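Local structure of PT26-6P (Thermococcus sp., 2WB7) at residues Y56-I61 with A66-I71; Q22-A27 with I267-A272; I445-G450 with E504-D509; S237-F242 with H484-D489; S385-V390 with Q423-E428. The protein is of unknown function but is encoded by a mobile extrachromosomal element of Euryarchaea, and joins two immunoglobulin-like domains to a helical domain. All coordinates share one frame; numbering follows the deposited sequence.

Contact 1. Residues Y56-I61 with A66-I71; sequences YGPGLI and AFPVQI
Y56 and Q70 form an antiparallel hydrogen-bonded pair in the beta hairpin made by strands 52-62 and 66-75, within the first immunoglobulin-like domain. Y56 N donates to Q70 O at 2.6 Å, and Q70 N returns a bond to Y56 O at 2.7 Å. The first of these lies in the carbonyl plane of Q70 and is close to straight, with an N-H...O angle of 161°. The two side chains leave the same face of the sheet, their CB atoms 4.1 Å apart, and the edge of the Y56 ring comes near Q70 O.

Toward the turn the strands part, and side chains take over from backbone bonds. P58 presents the CG and CD side of its ring to two residues at once: CG lies 3.8 Å from F67 CB and 3.7 Å from P68 CD. The P58 and F67 side chains cross at about a right angle. I61 then reaches back across the hairpin end and lays its methyl CD1 over one face of F67, a CH-pi contact. The F67 ring is set there by its first torsion, chi1 51°, which places CG between the backbone N and the carbonyl carbon.

Beyond the hairpin, M128 of strand 120-129 and F163 and I165 of strand 163-178 also touch F67, while Y294 contacts both P58 and F67. I165 reaches V69 as well, tying the F67 and V69 face of the strand to strand 163-178. I61 CD1 itself stands 3.5 Å from the centroid of the F67 ring, 20° off the normal.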
# COMPACT_ATOMS: atom_id res chain seq x y z
N TYR A 56 -22.35 13.11 2.04
CA TYR A 56 -21.37 12.52 2.95
C TYR A 56 -20.46 11.50 2.27
O TYR A 56 -20.91 10.70 1.43
CB TYR A 56 -22.07 11.83 4.11
CG TYR A 56 -23.05 12.69 4.84
CD1 TYR A 56 -22.66 13.45 5.93
CD2 TYR A 56 -24.38 12.73 4.45
CE1 TYR A 56 -23.55 14.23 6.61
CE2 TYR A 56 -25.29 13.51 5.13
CZ TYR A 56 -24.87 14.26 6.21
OH TYR A 56 -25.78 15.04 6.89
N GLY A 57 -19.18 11.51 2.65
CA GLY A 57 -18.24 10.49 2.20
C GLY A 57 -17.22 10.21 3.29
O GLY A 57 -17.26 10.83 4.34
N PRO A 58 -16.29 9.28 3.02
CA PRO A 58 -15.28 8.90 4.01
C PRO A 58 -14.46 10.10 4.44
O PRO A 58 -14.38 11.08 3.71
CB PRO A 58 -14.40 7.90 3.25
CG PRO A 58 -15.24 7.41 2.13
CD PRO A 58 -16.12 8.56 1.74
N GLY A 59 -13.88 10.02 5.64
CA GLY A 59 -12.96 11.05 6.10
C GLY A 59 -11.60 10.84 5.47
O GLY A 59 -10.87 11.80 5.20
N LEU A 60 -11.25 9.58 5.22
CA LEU A 60 -10.02 9.25 4.53
C LEU A 60 -10.26 8.37 3.28
O LEU A 60 -10.89 7.30 3.36
CB LEU A 60 -9.07 8.54 5.49
CG LEU A 60 -7.72 8.19 4.87
CD1 LEU A 60 -6.74 9.34 5.11
CD2 LEU A 60 -7.19 6.85 5.43
N ILE A 61 -9.76 8.83 2.14
CA ILE A 61 -9.71 8.02 0.92
C ILE A 61 -8.24 7.86 0.58
O ILE A 61 -7.52 8.85 0.47
CB ILE A 61 -10.40 8.72 -0.26
CG1 ILE A 61 -11.82 9.15 0.11
CG2 ILE A 61 -10.40 7.84 -1.51
CD1 ILE A 61 -12.56 9.83 -1.03
N ALA A 66 -12.30 3.99 -5.04
CA ALA A 66 -13.70 4.32 -5.17
C ALA A 66 -14.23 4.40 -3.75
O ALA A 66 -13.66 3.79 -2.85
CB ALA A 66 -14.41 3.25 -5.97
N PHE A 67 -15.29 5.15 -3.51
CA PHE A 67 -15.73 5.34 -2.14
C PHE A 67 -17.22 5.55 -2.07
O PHE A 67 -17.82 6.06 -3.01
CB PHE A 67 -15.01 6.54 -1.52
CG PHE A 67 -15.09 7.77 -2.36
CD1 PHE A 67 -16.15 8.65 -2.24
CD2 PHE A 67 -14.10 8.05 -3.28
CE1 PHE A 67 -16.22 9.80 -3.02
CE2 PHE A 67 -14.16 9.19 -4.07
CZ PHE A 67 -15.22 10.06 -3.94
N PRO A 68 -17.83 5.16 -0.94
CA PRO A 68 -19.27 5.29 -0.85
C PRO A 68 -19.61 6.75 -0.62
O PRO A 68 -18.93 7.44 0.15
CB PRO A 68 -19.62 4.46 0.39
CG PRO A 68 -18.36 4.28 1.16
CD PRO A 68 -17.22 4.89 0.37
N VAL A 69 -20.65 7.22 -1.29
CA VAL A 69 -21.15 8.56 -1.06
C VAL A 69 -22.58 8.44 -0.60
O VAL A 69 -23.38 7.76 -1.24
CB VAL A 69 -21.12 9.42 -2.33
CG1 VAL A 69 -21.87 10.74 -2.10
CG2 VAL A 69 -19.70 9.68 -2.76
N GLN A 70 -22.89 9.09 0.51
CA GLN A 70 -24.26 9.18 0.99
C GLN A 70 -24.84 10.56 0.73
O GLN A 70 -24.20 11.59 0.98
CB GLN A 70 -24.33 8.84 2.47
CG GLN A 70 -24.71 7.40 2.72
CD GLN A 70 -24.63 7.03 4.19
OE1 GLN A 70 -23.54 6.92 4.74
NE2 GLN A 70 -25.78 6.82 4.81
N ILE A 71 -26.06 10.57 0.20
CA ILE A 71 -26.82 11.79 -0.00
C ILE A 71 -28.08 11.77 0.86
O ILE A 71 -28.91 10.87 0.76
CB ILE A 71 -27.25 11.94 -1.46
CG1 ILE A 71 -26.04 11.79 -2.38
CG2 ILE A 71 -27.96 13.26 -1.67
CD1 ILE A 71 -26.41 11.33 -3.81

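Contact 2. Residues Q22-A27 with I267-A272; sequences QAAHKA and IIITAA
Helix 21-34 lies against strand 266-272 with A24 and I269 as the nearest backbone pair, their CA atoms 6.2 Å apart, and no hydrogen bond crosses between the segments. The helix presents the methyls of A24 and A27 and the A24 carbonyl to the strand.

I269 is the single strand residue that does the touching, and both of its branches are used. CG2, which stands opposite the backbone N, meets the A24 methyl, CB, at 4.1 Å. On the other branch, CG1 passes 3.8 Å from the A24 carbonyl oxygen. The A27 methyl sits against both branches, with I269 CD1 4.1 Å from A27 CB and CG2 equally near. A chi1 of -68° turns CG1 beside the backbone N, and a second bend at chi2, -47°, folds CD1 toward A27, so the side chain fits between positions one helical turn apart. A valine in place of I269 would lack CD1 and would probably open a gap beside the A27 methyl.

Neighbouring strands widen this patch. L287 of strand 281-290 touches A24, and L254 of strand 253-261 touches A27, while Y259 packs on I269 itself. At the flank, H25 meets F337 edge to face. On the other side of the sheet I268 packs on L375 and A377 of strand 370-379.

With the contact buried and apolar, its hold rests on shape and exclusion of water: two alanines keep the N-terminal helix flush against the second immunoglobulin-like domain.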
# COMPACT_ATOMS: atom_id res chain seq x y z
N GLN A 22 -1.59 -17.38 8.65
CA GLN A 22 -2.20 -16.59 9.71
C GLN A 22 -1.54 -15.24 9.92
O GLN A 22 -2.24 -14.26 10.23
CB GLN A 22 -2.28 -17.36 11.03
CG GLN A 22 -3.41 -18.40 11.07
CD GLN A 22 -4.63 -18.05 10.17
OE1 GLN A 22 -5.51 -17.23 10.52
NE2 GLN A 22 -4.70 -18.72 9.00
N ALA A 23 -0.22 -15.15 9.76
CA ALA A 23 0.43 -13.83 9.86
C ALA A 23 -0.04 -12.90 8.74
O ALA A 23 -0.27 -11.72 8.97
CB ALA A 23 1.94 -13.96 9.85
N ALA A 24 -0.17 -13.43 7.53
CA ALA A 24 -0.74 -12.67 6.42
C ALA A 24 -2.13 -12.12 6.75
O ALA A 24 -2.39 -10.93 6.55
CB ALA A 24 -0.79 -13.52 5.15
N HIS A 25 -3.01 -12.99 7.24
CA HIS A 25 -4.36 -12.59 7.59
C HIS A 25 -4.32 -11.47 8.62
O HIS A 25 -4.94 -10.41 8.44
CB HIS A 25 -5.18 -13.79 8.06
CG HIS A 25 -5.62 -14.68 6.95
ND1 HIS A 25 -5.51 -16.05 7.01
CD2 HIS A 25 -6.16 -14.40 5.74
CE1 HIS A 25 -5.96 -16.58 5.88
NE2 HIS A 25 -6.37 -15.60 5.09
N LYS A 26 -3.54 -11.68 9.68
CA LYS A 26 -3.31 -10.68 10.71
C LYS A 26 -2.91 -9.34 10.13
O LYS A 26 -3.48 -8.31 10.49
CB LYS A 26 -2.20 -11.13 11.66
CG LYS A 26 -2.66 -12.03 12.76
CD LYS A 26 -3.41 -11.18 13.75
CE LYS A 26 -2.50 -10.11 14.28
NZ LYS A 26 -1.32 -10.76 14.88
N ALA A 27 -1.92 -9.35 9.24
CA ALA A 27 -1.40 -8.14 8.65
C ALA A 27 -2.53 -7.44 7.91
O ALA A 27 -2.70 -6.22 8.03
CB ALA A 27 -0.27 -8.47 7.71
N ILE A 267 -6.58 -4.78 -0.52
CA ILE A 267 -5.17 -4.73 -0.16
C ILE A 267 -4.43 -5.98 -0.59
O ILE A 267 -5.03 -7.02 -0.89
CB ILE A 267 -4.97 -4.54 1.35
CG1 ILE A 267 -5.11 -5.87 2.09
CG2 ILE A 267 -5.97 -3.56 1.91
CD1 ILE A 267 -5.13 -5.74 3.61
N ILE A 268 -3.12 -5.86 -0.67
CA ILE A 268 -2.27 -6.99 -0.94
C ILE A 268 -1.28 -7.13 0.19
O ILE A 268 -0.57 -6.17 0.54
CB ILE A 268 -1.52 -6.82 -2.26
CG1 ILE A 268 -2.51 -6.78 -3.43
CG2 ILE A 268 -0.50 -7.93 -2.44
CD1 ILE A 268 -1.82 -6.70 -4.79
N ILE A 269 -1.23 -8.32 0.79
CA ILE A 269 -0.19 -8.60 1.78
C ILE A 269 0.86 -9.48 1.12
O ILE A 269 0.52 -10.39 0.35
CB ILE A 269 -0.75 -9.30 3.03
CG1 ILE A 269 -1.65 -8.35 3.81
CG2 ILE A 269 0.38 -9.77 3.91
CD1 ILE A 269 -1.03 -6.98 4.02
N THR A 270 2.13 -9.19 1.37
CA THR A 270 3.21 -9.99 0.80
C THR A 270 3.95 -10.75 1.87
O THR A 270 4.44 -10.17 2.84
CB THR A 270 4.27 -9.13 0.06
OG1 THR A 270 3.68 -8.45 -1.06
CG2 THR A 270 5.37 -10.02 -0.46
N ALA A 271 4.05 -12.06 1.71
CA ALA A 271 4.99 -12.84 2.49
C ALA A 271 5.98 -13.43 1.50
O ALA A 271 5.59 -13.88 0.42
CB ALA A 271 4.28 -13.91 3.26
N ALA A 272 7.26 -13.43 1.86
CA ALA A 272 8.27 -14.01 0.99
C ALA A 272 9.38 -14.67 1.80
O ALA A 272 9.34 -14.64 3.03
CB ALA A 272 8.81 -12.95 0.07

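Contact 3. Residues I445-G450 with E504-D509; sequences IEYAQG and EQAKID
Within the helical domain, Y447 of helix 442-465 spans the gap to A506 and K507 of helix 503-523, joining two helices that are not consecutive in the chain. The backbones stay well apart, with 8.8 Å between the CA atoms of Y447 and A506, and the aromatic side chain covers most of the distance.

Its chi1 of -60° places CG beside the backbone N and directs the ring outward from its helix. The ring carbon CE1 then lies 4.0 Å from the A506 methyl, CB, which approaches the ring obliquely. Further out, the phenol oxygen OH reaches the K507 side chain near its root, 3.8 Å from CG. There the two side chains cross at a slant, and the contact involves the aliphatic part of the lysine. No hydrogen bond links the two segments.

The intervening helix 471-499 closes the arrangement: A494 and A495 touch the Y447 side chain, and A494 also packs against D509, whose carboxylate forms a salt bridge with K497 of the same helix. A leucine in place of Y447 would lack both the ring and its OH and would probably leave the A506 methyl without this cover.

The result is aromatic-on-alanine packing between helices 442-465, 471-499 and 503-523 of the helical domain.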
# COMPACT_ATOMS: atom_id res chain seq x y z
N ILE A 445 28.41 8.06 -3.05
CA ILE A 445 29.50 8.54 -2.22
C ILE A 445 29.28 8.23 -0.73
O ILE A 445 30.16 7.66 -0.06
CB ILE A 445 29.72 10.06 -2.41
CG1 ILE A 445 30.23 10.32 -3.83
CG2 ILE A 445 30.71 10.60 -1.38
CD1 ILE A 445 30.29 11.78 -4.19
N GLU A 446 28.12 8.59 -0.21
CA GLU A 446 27.86 8.33 1.18
C GLU A 446 27.84 6.85 1.50
O GLU A 446 28.31 6.43 2.55
CB GLU A 446 26.54 8.96 1.57
CG GLU A 446 26.56 10.47 1.48
CD GLU A 446 25.60 11.07 2.48
OE1 GLU A 446 25.11 12.21 2.24
OE2 GLU A 446 25.34 10.38 3.50
N TYR A 447 27.29 6.05 0.60
CA TYR A 447 27.20 4.61 0.82
C TYR A 447 28.58 3.99 0.81
O TYR A 447 28.97 3.30 1.78
CB TYR A 447 26.32 3.94 -0.23
CG TYR A 447 24.90 4.46 -0.24
CD1 TYR A 447 24.11 4.36 -1.39
CD2 TYR A 447 24.37 5.10 0.87
CE1 TYR A 447 22.82 4.85 -1.40
CE2 TYR A 447 23.08 5.59 0.85
CZ TYR A 447 22.32 5.46 -0.28
OH TYR A 447 21.05 5.95 -0.31
N ALA A 448 29.32 4.24 -0.27
CA ALA A 448 30.65 3.68 -0.41
C ALA A 448 31.54 4.05 0.78
O ALA A 448 32.28 3.22 1.30
CB ALA A 448 31.27 4.08 -1.75
N GLN A 449 31.44 5.28 1.25
CA GLN A 449 32.20 5.64 2.44
C GLN A 449 31.68 4.85 3.65
O GLN A 449 32.47 4.39 4.48
CB GLN A 449 32.15 7.14 2.71
CG GLN A 449 33.09 7.63 3.83
CD GLN A 449 34.55 7.23 3.59
OE1 GLN A 449 35.10 7.48 2.52
NE2 GLN A 449 35.17 6.61 4.59
N GLY A 450 30.36 4.69 3.73
CA GLY A 450 29.76 3.93 4.81
C GLY A 450 30.33 2.52 4.83
O GLY A 450 30.67 1.99 5.89
N GLU A 504 16.20 3.70 -5.48
CA GLU A 504 15.18 3.26 -4.54
C GLU A 504 15.67 2.05 -3.78
O GLU A 504 15.71 2.06 -2.55
CB GLU A 504 13.88 2.92 -5.25
CG GLU A 504 13.31 4.05 -6.12
CD GLU A 504 13.73 3.97 -7.61
OE1 GLU A 504 14.70 3.22 -7.93
OE2 GLU A 504 13.10 4.66 -8.45
N GLN A 505 16.04 1.00 -4.50
CA GLN A 505 16.53 -0.21 -3.84
C GLN A 505 17.82 0.06 -3.05
O GLN A 505 18.08 -0.57 -2.02
CB GLN A 505 16.68 -1.38 -4.81
CG GLN A 505 16.85 -2.71 -4.09
CD GLN A 505 16.64 -3.92 -4.98
OE1 GLN A 505 15.52 -4.19 -5.44
NE2 GLN A 505 17.71 -4.66 -5.22
N ALA A 506 18.61 1.02 -3.53
CA ALA A 506 19.80 1.49 -2.84
C ALA A 506 19.47 2.00 -1.44
O ALA A 506 20.22 1.80 -0.50
CB ALA A 506 20.46 2.56 -3.64
N LYS A 507 18.34 2.68 -1.31
CA LYS A 507 17.99 3.28 -0.03
C LYS A 507 17.57 2.21 0.97
O LYS A 507 17.74 2.35 2.18
CB LYS A 507 16.90 4.33 -0.21
CG LYS A 507 17.35 5.56 -0.97
CD LYS A 507 16.17 6.52 -1.18
CE LYS A 507 16.63 7.98 -1.10
NZ LYS A 507 15.48 8.91 -1.29
N ILE A 508 17.01 1.13 0.46
CA ILE A 508 16.70 0.01 1.33
C ILE A 508 17.99 -0.61 1.88
O ILE A 508 18.18 -0.76 3.10
CB ILE A 508 15.87 -1.05 0.60
CG1 ILE A 508 14.45 -0.53 0.33
CG2 ILE A 508 15.84 -2.31 1.42
CD1 ILE A 508 13.71 -1.23 -0.78
N ASP A 509 18.90 -0.96 0.97
CA ASP A 509 20.19 -1.49 1.40
C ASP A 509 20.83 -0.57 2.44
O ASP A 509 21.25 -1.03 3.50
CB ASP A 509 21.09 -1.72 0.19
CG ASP A 509 20.62 -2.87 -0.68
OD1 ASP A 509 20.01 -3.80 -0.11
OD2 ASP A 509 20.86 -2.86 -1.91

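Contact 4. Residues S237-F242 with H484-D489; sequences SLPIKF and HEMAGD
The F242 ring, which M486 approaches obliquely with its methyl CE, is sandwiched by its own chain neighbours. K241 CE sits over the centre of one face, 3.4 Å above the plane; L238 CD1 lies over the opposite face, offset toward the rim. In the ring plane, at the edge, is the carbonyl oxygen of P239. That oxygen also accepts a backbone bond from F242 N, 3.1 Å, which closes the short 3-10 turn of residues 240-242.

Across the contact the work falls to M486, present as selenomethionine. Its chain is extended beyond CG and crosses the P239 ring at about a right angle. P239 CG meets M486 CG at 3.7 Å and stands 3.9 Å from the selenium atom, SE. The terminal CE goes on past the proline to the K241 chain, 4.1 Å from K241 CG, and toward the phenylalanine, where M486 CE is 4.4 Å from F242 CE1.

K241 has CG between its backbone N and carbonyl carbon, chi1 73°, with further bends at chi2 and chi3. The chain thereby curls over the F242 ring and carries NZ away from helix 471-499 to salt bridges with D393 and D7. Y516 of helix 503-523 also touches L238, P239 and M486.

All four touching residues are buried. The arrangement is a buried loop-to-helix interface, in which a loop tightened by a 3-10 turn packs against helix 471-499 of the helical domain.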
# COMPACT_ATOMS: atom_id res chain seq x y z
N SER A 237 16.86 -7.71 2.53
CA SER A 237 17.19 -9.11 2.52
C SER A 237 18.13 -9.40 3.67
O SER A 237 18.95 -8.56 4.02
CB SER A 237 17.90 -9.46 1.22
OG SER A 237 18.38 -10.78 1.22
N LEU A 238 18.00 -10.57 4.27
CA LEU A 238 19.02 -11.00 5.20
C LEU A 238 20.37 -11.04 4.46
O LEU A 238 20.41 -11.18 3.25
CB LEU A 238 18.66 -12.38 5.76
CG LEU A 238 17.62 -12.39 6.88
CD1 LEU A 238 17.15 -13.81 7.13
CD2 LEU A 238 18.14 -11.72 8.16
N PRO A 239 21.47 -10.92 5.20
CA PRO A 239 22.78 -11.06 4.59
C PRO A 239 22.95 -12.39 3.84
O PRO A 239 22.33 -13.38 4.19
CB PRO A 239 23.72 -11.01 5.80
CG PRO A 239 23.01 -10.10 6.77
CD PRO A 239 21.55 -10.48 6.60
N ILE A 240 23.80 -12.41 2.82
CA ILE A 240 23.92 -13.59 1.96
C ILE A 240 24.32 -14.88 2.68
O ILE A 240 24.11 -15.97 2.15
CB ILE A 240 24.90 -13.36 0.77
CG1 ILE A 240 26.31 -13.13 1.28
CG2 ILE A 240 24.40 -12.22 -0.10
CD1 ILE A 240 27.34 -12.91 0.21
N LYS A 241 24.90 -14.77 3.87
CA LYS A 241 25.29 -16.00 4.56
C LYS A 241 24.08 -16.91 4.78
O LYS A 241 24.24 -18.12 4.93
CB LYS A 241 26.01 -15.73 5.89
CG LYS A 241 25.13 -15.23 6.99
CD LYS A 241 25.42 -15.96 8.28
CE LYS A 241 24.13 -16.40 8.94
NZ LYS A 241 24.35 -17.60 9.79
N PHE A 242 22.88 -16.35 4.77
CA PHE A 242 21.69 -17.11 5.13
C PHE A 242 21.22 -18.01 4.01
O PHE A 242 20.21 -18.67 4.14
CB PHE A 242 20.56 -16.18 5.60
CG PHE A 242 20.77 -15.63 6.98
CD1 PHE A 242 21.32 -14.38 7.16
CD2 PHE A 242 20.43 -16.38 8.09
CE1 PHE A 242 21.52 -13.86 8.42
CE2 PHE A 242 20.63 -15.87 9.38
CZ PHE A 242 21.17 -14.60 9.54
N HIS A 484 29.14 -5.77 11.55
CA HIS A 484 29.82 -4.70 10.83
C HIS A 484 30.12 -5.15 9.40
O HIS A 484 29.92 -4.37 8.47
CB HIS A 484 31.11 -4.22 11.52
CG HIS A 484 30.88 -3.25 12.64
ND1 HIS A 484 30.06 -2.15 12.52
CD2 HIS A 484 31.38 -3.21 13.90
CE1 HIS A 484 30.05 -1.48 13.66
NE2 HIS A 484 30.83 -2.11 14.52
N GLU A 485 30.59 -6.38 9.21
CA GLU A 485 30.85 -6.84 7.85
C GLU A 485 29.56 -6.90 7.02
O GLU A 485 29.56 -6.60 5.82
CB GLU A 485 31.55 -8.19 7.79
CG GLU A 485 32.11 -8.43 6.40
CD GLU A 485 32.27 -9.91 5.99
OE1 GLU A 485 32.12 -10.80 6.86
OE2 GLU A 485 32.54 -10.17 4.79
N MSE A 486 28.47 -7.29 7.68
CA MSE A 486 27.16 -7.36 7.04
C MSE A 486 26.68 -5.98 6.61
O MSE A 486 26.15 -5.79 5.50
CB MSE A 486 26.16 -7.99 8.00
CG MSE A 486 26.36 -9.50 8.20
SE MSE A 486 25.40 -10.10 9.80
CE MSE A 486 25.34 -12.03 9.55
N ALA A 487 26.87 -5.00 7.51
CA ALA A 487 26.57 -3.60 7.25
C ALA A 487 27.36 -3.07 6.05
O ALA A 487 26.80 -2.51 5.12
CB ALA A 487 26.86 -2.80 8.47
N GLY A 488 28.66 -3.29 6.06
CA GLY A 488 29.51 -2.91 4.95
C GLY A 488 29.07 -3.56 3.66
O GLY A 488 29.06 -2.92 2.60
N ASP A 489 28.71 -4.84 3.74
CA ASP A 489 28.20 -5.55 2.55
C ASP A 489 26.95 -4.87 1.99
O ASP A 489 26.80 -4.74 0.77
CB ASP A 489 27.94 -7.02 2.85
CG ASP A 489 29.24 -7.82 2.98
OD1 ASP A 489 30.30 -7.34 2.48
OD2 ASP A 489 29.21 -8.92 3.58

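Contact 5. Residues S385-V390 with Q423-E428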
# COMPACT_ATOMS: atom_id res chain seq x y z
N SER A 385 24.06 -8.98 -4.19
CA SER A 385 25.06 -9.69 -5.00
C SER A 385 26.06 -10.38 -4.08
O SER A 385 26.20 -10.00 -2.91
CB SER A 385 25.78 -8.72 -5.93
OG SER A 385 26.62 -7.85 -5.18
N ASN A 386 26.76 -11.39 -4.58
CA ASN A 386 27.73 -12.08 -3.75
C ASN A 386 28.91 -11.19 -3.36
O ASN A 386 29.68 -10.78 -4.22
CB ASN A 386 28.23 -13.37 -4.41
CG ASN A 386 29.17 -14.17 -3.49
OD1 ASN A 386 29.50 -13.72 -2.39
ND2 ASN A 386 29.58 -15.35 -3.94
N THR A 387 29.06 -10.90 -2.08
CA THR A 387 30.16 -10.07 -1.63
C THR A 387 31.32 -10.85 -0.98
O THR A 387 32.31 -10.25 -0.55
CB THR A 387 29.66 -8.97 -0.67
OG1 THR A 387 28.72 -9.54 0.26
CG2 THR A 387 28.97 -7.90 -1.45
N TYR A 388 31.21 -12.17 -0.94
CA TYR A 388 32.28 -13.02 -0.39
C TYR A 388 32.45 -12.78 1.09
O TYR A 388 33.32 -12.02 1.50
CB TYR A 388 33.60 -12.79 -1.15
CG TYR A 388 33.37 -12.77 -2.64
CD1 TYR A 388 33.50 -11.59 -3.37
CD2 TYR A 388 32.96 -13.91 -3.31
CE1 TYR A 388 33.24 -11.55 -4.71
CE2 TYR A 388 32.70 -13.88 -4.66
CZ TYR A 388 32.84 -12.69 -5.36
OH TYR A 388 32.59 -12.66 -6.70
N THR A 389 31.61 -13.41 1.89
CA THR A 389 31.66 -13.21 3.32
C THR A 389 32.98 -13.70 3.84
O THR A 389 33.43 -14.78 3.48
CB THR A 389 30.56 -13.98 4.03
OG1 THR A 389 29.32 -13.69 3.39
CG2 THR A 389 30.49 -13.56 5.49
N VAL A 390 33.60 -12.90 4.69
CA VAL A 390 34.85 -13.28 5.30
C VAL A 390 34.60 -14.09 6.56
O VAL A 390 35.32 -15.05 6.86
CB VAL A 390 35.71 -12.04 5.59
CG1 VAL A 390 36.93 -12.41 6.41
CG2 VAL A 390 36.11 -11.37 4.28
N GLN A 423 40.51 -6.02 4.51
CA GLN A 423 41.31 -5.00 3.85
C GLN A 423 41.03 -5.04 2.36
O GLN A 423 40.94 -4.00 1.70
CB GLN A 423 42.79 -5.23 4.14
CG GLN A 423 43.33 -4.38 5.28
CD GLN A 423 44.54 -5.00 5.97
OE1 GLN A 423 45.00 -6.10 5.61
NE2 GLN A 423 45.06 -4.30 6.99
N GLU A 424 40.88 -6.25 1.83
CA GLU A 424 40.60 -6.38 0.41
C GLU A 424 39.22 -5.83 0.07
O GLU A 424 39.08 -5.07 -0.87
CB GLU A 424 40.73 -7.83 -0.04
CG GLU A 424 40.12 -8.10 -1.41
CD GLU A 424 40.76 -7.29 -2.54
OE1 GLU A 424 40.42 -7.55 -3.72
OE2 GLU A 424 41.59 -6.38 -2.27
N LYS A 425 38.21 -6.20 0.84
CA LYS A 425 36.87 -5.64 0.65
C LYS A 425 36.87 -4.11 0.75
O LYS A 425 36.12 -3.44 0.05
CB LYS A 425 35.87 -6.26 1.64
CG LYS A 425 35.42 -7.66 1.24
CD LYS A 425 34.90 -8.47 2.40
CE LYS A 425 33.42 -8.22 2.67
NZ LYS A 425 32.56 -9.12 1.86
N ILE A 426 37.73 -3.58 1.61
CA ILE A 426 37.89 -2.14 1.71
C ILE A 426 38.46 -1.55 0.43
O ILE A 426 37.99 -0.52 -0.05
CB ILE A 426 38.79 -1.77 2.89
CG1 ILE A 426 38.03 -1.96 4.20
CG2 ILE A 426 39.24 -0.34 2.79
CD1 ILE A 426 38.82 -1.60 5.43
N ASP A 427 39.47 -2.21 -0.13
CA ASP A 427 40.05 -1.76 -1.39
C ASP A 427 38.99 -1.58 -2.46
O ASP A 427 39.12 -0.69 -3.31
CB ASP A 427 41.12 -2.74 -1.90
CG ASP A 427 42.39 -2.71 -1.08
OD1 ASP A 427 42.58 -1.73 -0.31
OD2 ASP A 427 43.21 -3.66 -1.19
N GLU A 428 37.96 -2.42 -2.45
CA GLU A 428 36.95 -2.36 -3.50
C GLU A 428 35.90 -1.34 -3.20
O GLU A 428 35.32 -0.74 -4.11
CB GLU A 428 36.32 -3.73 -3.71
CG GLU A 428 37.31 -4.73 -4.28
CD GLU A 428 36.75 -6.14 -4.34
OE1 GLU A 428 37.50 -7.11 -4.05
OE2 GLU A 428 35.54 -6.27 -4.68
O HOH W 1 30.00 -10.85 2.02
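The ammonium group of K425, from helix 408-438, donates to two successive carbonyls of the loop 385-390: NZ bonds to T387 O at 2.7 Å and to Y388 O at 3.0 Å. In both bonds the nitrogen stands above the carbonyl plane, 53° out of it at T387 and 63° at Y388. This is the close-packed part of the contact, and K425 is buried in it. Two bends near the end of the lysine chain, at chi3 and chi4, turn NZ onto the loop. The aliphatic middle is used as well: K425 CD lies 3.7 Å from V390 CG2, the two side chains sliding past each other in opposite directions.

A water near NZ, held by a weak bond that it accepts from the lysine at 3.1 Å, also bonds to T387 OG1 and T389 OG1. It thus knits the two threonine hydroxyls to the same ammonium.

The loop's other side is looser. Y388 and N386 are exposed, and the Y388 ring makes little of this contact. N386 braces the loop from within: its OD1 accepts from Y388 N at 2.7 Å, an Asx turn, which is consistent with the bend that presents the T387 and Y388 carbonyls being held locally.

K425 NZ also forms salt bridges with E485 and D489 of helix 471-499, and E485 further bonds V390 N. A lysine surrounded by two carboxylates and two carbonyls is probably kept charged, and it ties the loop to two helices through one cation.

From the N terminus, the chain opens contact 2 at helix 21-34. Contact 1, a local hairpin of the first immunoglobulin-like domain, opens and closes inside that long loop. Segment 237-242 then opens contact 4 before contact 2 closes on strand 266-272, tying the N-terminal helix to the second immunoglobulin-like domain, so these two cross. Contact 5 is nested within contact 4, running from the loop 385-390 to helix 408-438. Contact 3 opens at 445-450, contact 4 closes at 484-489, and contact 3 closes last, so they cross too. Contacts 4 and 5 touch and join preceding loops to the helical domain; contact 3 ties two of its helices together.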